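Lectin (Lotus tetragonolobus, PDB 2EIG) is a legume seed lectin that binds calcium and manganese and probably recognises L-fucosyl-bearing glycans. Local coordinates at residues A[10-22]-A[36-48]. Numbering follows the deposited sequence.
Sequences DDGSLIFQGDAKI and VNRTTSHALYATP
Ile15 and Leu44 exchange two backbone hydrogen bonds, and Gln17 and His42 exchange two more, as strand 14-18 runs antiparallel to strand 39-45. The Ile15–Leu44 bonds are nearly straight and in the carbonyl planes: Ile15 N reaches Leu44 O at 2.8 Å, with 166° at the hydrogen. The second exchange is less regular, His42 N coming from above the Gln17 carbonyl plane. At the ends, Asp19 N donates to Thr40 O (2.9 Å) and Ala46 N to Ser13 O (2.8 Å), where a water shared with Thr47 OG1 also donates.

On one face Gln17 lies beside His42, CB to CB 3.7 Å. With CG beside its own backbone N (chi1 -45°) and the chain extended beyond, the Gln17 amide crosses obliquely near the imidazole, the two planes 28° apart. Farther along, Ile15 CG1 rests on Ala46 CB (3.7 Å). On the other face Phe16 CD1 meets Ala43 CB (4.3 Å). At the strand end Leu14 CD2 meets the Tyr45 ring edge. A type II' turn from Gln17 to Ala20, with Gly18 at positive phi, leaves Asp19 OD1 against Thr39 CB (3.3 Å) and Ala20 CB against Ser41 CB (3.7 Å).

Outside the pair, His42 NE2 is bonded to Gly103 O and its ring meets Phe85 edge-to-face, while Tyr45 stacks on Phe3. Asp11 OD2 accepts from Ser13 N, closing an Asx turn, and from Ser13 OG, itself also hydrogen-bonded to Tyr5 OH.

Strand 14-18 is outermost, within this chain, in the seven-stranded sheet of the legume lectin sandwich; mainly backbone bonds join it to one edge of strand 39-45, whose other edge pairs with 199-208.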
loop_
_atom_site.group_PDB
_atom_site.type_symbol
_atom_site.label_atom_id
_atom_site.label_comp_id
_atom_site.label_asym_id
_atom_site.label_seq_id
_atom_site.Cartn_x
_atom_site.Cartn_y
_atom_site.Cartn_z
ATOM N N ASP A 10 -2.975 -36.410 13.975
ATOM C CA ASP A 10 -3.328 -37.138 12.780
ATOM C C ASP A 10 -4.871 -37.317 12.695
ATOM O O ASP A 10 -5.384 -38.431 12.820
ATOM C CB ASP A 10 -2.619 -38.493 12.881
ATOM C CG ASP A 10 -2.610 -39.213 11.614
ATOM O OD1 ASP A 10 -3.294 -38.741 10.669
ATOM O OD2 ASP A 10 -1.913 -40.236 11.537
ATOM N N ASP A 11 -5.600 -36.224 12.476
ATOM C CA ASP A 11 -7.017 -36.203 12.840
ATOM C C ASP A 11 -7.930 -35.880 11.654
ATOM O O ASP A 11 -9.101 -35.512 11.848
ATOM C CB ASP A 11 -7.267 -35.278 14.069
ATOM C CG ASP A 11 -6.891 -33.819 13.795
ATOM O OD1 ASP A 11 -6.803 -33.014 14.766
ATOM O OD2 ASP A 11 -6.654 -33.494 12.602
ATOM N N GLY A 12 -7.404 -36.054 10.438
ATOM C CA GLY A 12 -8.144 -35.730 9.226
ATOM C C GLY A 12 -8.461 -34.259 8.943
ATOM O O GLY A 12 -9.147 -33.947 7.984
ATOM N N SER A 13 -7.999 -33.351 9.790
ATOM C CA SER A 13 -8.213 -31.926 9.570
ATOM C C SER A 13 -7.258 -31.405 8.457
ATOM O O SER A 13 -7.556 -30.432 7.819
ATOM C CB SER A 13 -8.011 -31.145 10.873
ATOM O OG SER A 13 -6.634 -31.188 11.265
ATOM N N LEU A 14 -6.122 -32.064 8.244
ATOM C CA LEU A 14 -5.181 -31.668 7.175
ATOM C C LEU A 14 -5.077 -32.713 6.061
ATOM O O LEU A 14 -5.420 -33.881 6.252
ATOM C CB LEU A 14 -3.757 -31.366 7.735
ATOM C CG LEU A 14 -3.561 -30.317 8.837
ATOM C CD1 LEU A 14 -2.039 -30.232 9.239
ATOM C CD2 LEU A 14 -4.059 -28.932 8.414
ATOM N N ILE A 15 -4.586 -32.264 4.906
ATOM C CA ILE A 15 -4.228 -33.121 3.802
ATOM C C ILE A 15 -2.706 -33.094 3.698
ATOM O O ILE A 15 -2.089 -32.017 3.681
ATOM C CB ILE A 15 -4.833 -32.642 2.455
ATOM C CG1 ILE A 15 -6.386 -32.665 2.511
ATOM C CG2 ILE A 15 -4.276 -33.470 1.281
ATOM C CD1 ILE A 15 -7.040 -31.826 1.375
ATOM N N PHE A 16 -2.113 -34.277 3.694
ATOM C CA PHE A 16 -0.676 -34.396 3.539
ATOM C C PHE A 16 -0.359 -34.987 2.194
ATOM O O PHE A 16 -0.996 -35.962 1.788
ATOM C CB PHE A 16 -0.117 -35.310 4.618
ATOM C CG PHE A 16 -0.471 -34.894 5.964
ATOM C CD1 PHE A 16 0.371 -34.069 6.681
ATOM C CD2 PHE A 16 -1.665 -35.334 6.550
ATOM C CE1 PHE A 16 0.038 -33.661 7.945
ATOM C CE2 PHE A 16 -2.006 -34.940 7.826
ATOM C CZ PHE A 16 -1.145 -34.108 8.533
ATOM N N GLN A 17 0.604 -34.377 1.501
ATOM C CA GLN A 17 1.005 -34.798 0.167
ATOM C C GLN A 17 2.500 -34.870 0.184
ATOM O O GLN A 17 3.151 -34.132 0.925
ATOM C CB GLN A 17 0.532 -33.838 -0.925
ATOM C CG GLN A 17 -0.947 -33.410 -0.730
ATOM C CD GLN A 17 -1.507 -32.713 -1.937
ATOM O OE1 GLN A 17 -2.705 -32.369 -2.004
ATOM N NE2 GLN A 17 -0.650 -32.498 -2.924
ATOM N N GLY A 18 3.017 -35.810 -0.584
ATOM C CA GLY A 18 4.430 -36.094 -0.651
ATOM C C GLY A 18 4.978 -36.508 0.704
ATOM O O GLY A 18 4.406 -37.369 1.405
ATOM N N ASP A 19 6.080 -35.855 1.071
ATOM C CA ASP A 19 6.867 -36.210 2.265
ATOM C C ASP A 19 6.409 -35.564 3.556
ATOM O O ASP A 19 7.088 -35.665 4.586
ATOM C CB ASP A 19 8.361 -36.008 1.958
ATOM C CG ASP A 19 8.820 -36.969 0.860
ATOM O OD1 ASP A 19 9.153 -36.580 -0.266
ATOM O OD2 ASP A 19 8.707 -38.160 1.094
ATOM N N ALA A 20 5.237 -34.923 3.530
ATOM C CA ALA A 20 4.730 -34.314 4.752
ATOM C C ALA A 20 4.072 -35.365 5.655
ATOM O O ALA A 20 3.244 -36.118 5.185
ATOM C CB ALA A 20 3.740 -33.198 4.441
ATOM N N LYS A 21 4.365 -35.325 6.951
ATOM C CA LYS A 21 3.852 -36.334 7.921
ATOM C C LYS A 21 3.796 -35.717 9.288
ATOM O O LYS A 21 4.610 -34.833 9.601
ATOM C CB LYS A 21 4.762 -37.574 7.995
ATOM C CG LYS A 21 5.118 -38.273 6.663
ATOM C CD LYS A 21 3.930 -39.031 6.119
ATOM C CE LYS A 21 4.204 -39.685 4.791
ATOM N NZ LYS A 21 2.869 -40.163 4.361
ATOM N N ILE A 22 2.839 -36.146 10.119
ATOM C CA ILE A 22 2.940 -35.840 11.558
ATOM C C ILE A 22 4.157 -36.643 12.044
ATOM O O ILE A 22 4.278 -37.822 11.699
ATOM C CB ILE A 22 1.644 -36.220 12.367
ATOM C CG1 ILE A 22 0.393 -35.540 11.788
ATOM C CG2 ILE A 22 1.791 -35.861 13.859
ATOM C CD1 ILE A 22 0.531 -34.046 11.590
ATOM N N VAL A 36 16.428 -38.995 2.860
ATOM C CA VAL A 36 15.912 -39.562 1.653
ATOM C C VAL A 36 16.549 -39.000 0.366
ATOM O O VAL A 36 16.787 -39.735 -0.581
ATOM C CB VAL A 36 14.370 -39.434 1.710
ATOM C CG1 VAL A 36 13.750 -38.805 0.479
ATOM C CG2 VAL A 36 13.767 -40.807 2.070
ATOM N N ASN A 37 16.853 -37.711 0.394
ATOM C CA ASN A 37 17.250 -36.920 -0.782
ATOM C C ASN A 37 16.185 -35.840 -1.132
ATOM O O ASN A 37 15.779 -35.125 -0.220
ATOM C CB ASN A 37 17.919 -37.775 -1.920
ATOM C CG ASN A 37 17.088 -37.918 -3.216
ATOM O OD1 ASN A 37 17.535 -37.502 -4.307
ATOM N ND2 ASN A 37 15.925 -38.603 -3.117
ATOM N N ARG A 38 15.771 -35.691 -2.390
ATOM C CA ARG A 38 14.827 -34.660 -2.777
ATOM C C ARG A 38 13.473 -34.970 -2.183
ATOM O O ARG A 38 12.923 -36.080 -2.322
ATOM C CB ARG A 38 14.666 -34.598 -4.298
ATOM C CG ARG A 38 15.975 -34.288 -5.031
ATOM C CD ARG A 38 15.797 -34.391 -6.506
ATOM N NE ARG A 38 17.036 -34.012 -7.187
ATOM C CZ ARG A 38 17.247 -34.121 -8.498
ATOM N NH1 ARG A 38 16.297 -34.603 -9.292
ATOM N NH2 ARG A 38 18.418 -33.720 -9.026
ATOM N N THR A 39 12.906 -33.992 -1.511
ATOM C CA THR A 39 11.552 -34.182 -1.065
ATOM C C THR A 39 10.715 -33.001 -1.496
ATOM O O THR A 39 11.207 -31.924 -1.693
ATOM C CB THR A 39 11.441 -34.370 0.479
ATOM O OG1 THR A 39 11.924 -33.179 1.119
ATOM C CG2 THR A 39 12.226 -35.616 0.935
ATOM N N THR A 40 9.433 -33.263 -1.641
ATOM C CA THR A 40 8.435 -32.229 -1.713
ATOM C C THR A 40 7.347 -32.659 -0.781
ATOM O O THR A 40 6.949 -33.812 -0.814
ATOM C CB THR A 40 7.846 -32.102 -3.118
ATOM O OG1 THR A 40 8.931 -31.898 -4.027
ATOM C CG2 THR A 40 6.831 -30.931 -3.186
ATOM N N SER A 41 6.855 -31.703 0.003
ATOM C CA SER A 41 5.823 -31.902 0.997
ATOM C C SER A 41 4.837 -30.758 0.941
ATOM O O SER A 41 5.245 -29.586 0.964
ATOM C CB SER A 41 6.470 -31.815 2.401
ATOM O OG SER A 41 7.462 -32.818 2.534
ATOM N N HIS A 42 3.559 -31.114 0.960
ATOM C CA HIS A 42 2.445 -30.210 1.127
ATOM C C HIS A 42 1.679 -30.644 2.359
ATOM O O HIS A 42 1.525 -31.821 2.596
ATOM C CB HIS A 42 1.525 -30.325 -0.073
ATOM C CG HIS A 42 1.963 -29.482 -1.219
ATOM N ND1 HIS A 42 1.084 -28.999 -2.162
ATOM C CD2 HIS A 42 3.166 -28.937 -1.499
ATOM C CE1 HIS A 42 1.750 -28.238 -3.015
ATOM N NE2 HIS A 42 3.014 -28.179 -2.629
ATOM N N ALA A 43 1.234 -29.690 3.148
ATOM C CA ALA A 43 0.343 -29.971 4.271
ATOM C C ALA A 43 -0.681 -28.853 4.208
ATOM O O ALA A 43 -0.361 -27.663 4.440
ATOM C CB ALA A 43 1.095 -29.945 5.600
ATOM N N LEU A 44 -1.898 -29.226 3.840
ATOM C CA LEU A 44 -2.949 -28.232 3.599
ATOM C C LEU A 44 -4.020 -28.390 4.641
ATOM O O LEU A 44 -4.357 -29.517 5.025
ATOM C CB LEU A 44 -3.577 -28.462 2.223
ATOM C CG LEU A 44 -2.580 -28.535 1.046
ATOM C CD1 LEU A 44 -3.386 -28.618 -0.233
ATOM C CD2 LEU A 44 -1.647 -27.320 1.000
ATOM N N TYR A 45 -4.619 -27.284 5.051
ATOM C CA TYR A 45 -5.872 -27.387 5.744
ATOM C C TYR A 45 -6.847 -28.160 4.817
ATOM O O TYR A 45 -6.918 -27.896 3.613
ATOM C CB TYR A 45 -6.413 -26.020 6.144
ATOM C CG TYR A 45 -7.681 -26.091 6.945
ATOM C CD1 TYR A 45 -7.723 -26.789 8.179
ATOM C CD2 TYR A 45 -8.836 -25.432 6.500
ATOM C CE1 TYR A 45 -8.893 -26.840 8.920
ATOM C CE2 TYR A 45 -10.030 -25.476 7.249
ATOM C CZ TYR A 45 -10.039 -26.192 8.434
ATOM O OH TYR A 45 -11.166 -26.232 9.182
ATOM N N ALA A 46 -7.589 -29.117 5.383
ATOM C CA ALA A 46 -8.381 -30.004 4.523
ATOM C C ALA A 46 -9.738 -29.474 4.034
ATOM O O ALA A 46 -10.485 -30.209 3.407
ATOM C CB ALA A 46 -8.533 -31.375 5.182
ATOM N N THR A 47 -10.070 -28.221 4.320
ATOM C CA THR A 47 -11.341 -27.662 3.866
ATOM C C THR A 47 -11.054 -26.485 3.003
ATOM O O THR A 47 -10.177 -25.672 3.359
ATOM C CB THR A 47 -12.233 -27.213 5.074
ATOM O OG1 THR A 47 -12.181 -28.205 6.108
ATOM C CG2 THR A 47 -13.725 -26.953 4.645
ATOM N N PRO A 48 -11.807 -26.322 1.893
ATOM C CA PRO A 48 -11.511 -25.148 1.065
ATOM C C PRO A 48 -11.671 -23.908 1.910
ATOM O O PRO A 48 -12.518 -23.874 2.823
ATOM C CB PRO A 48 -12.599 -25.197 -0.016
ATOM C CG PRO A 48 -12.967 -26.617 -0.109
ATOM C CD PRO A 48 -12.910 -27.117 1.308
HETATM O O HOH W 1 -10.438 -29.753 7.464
#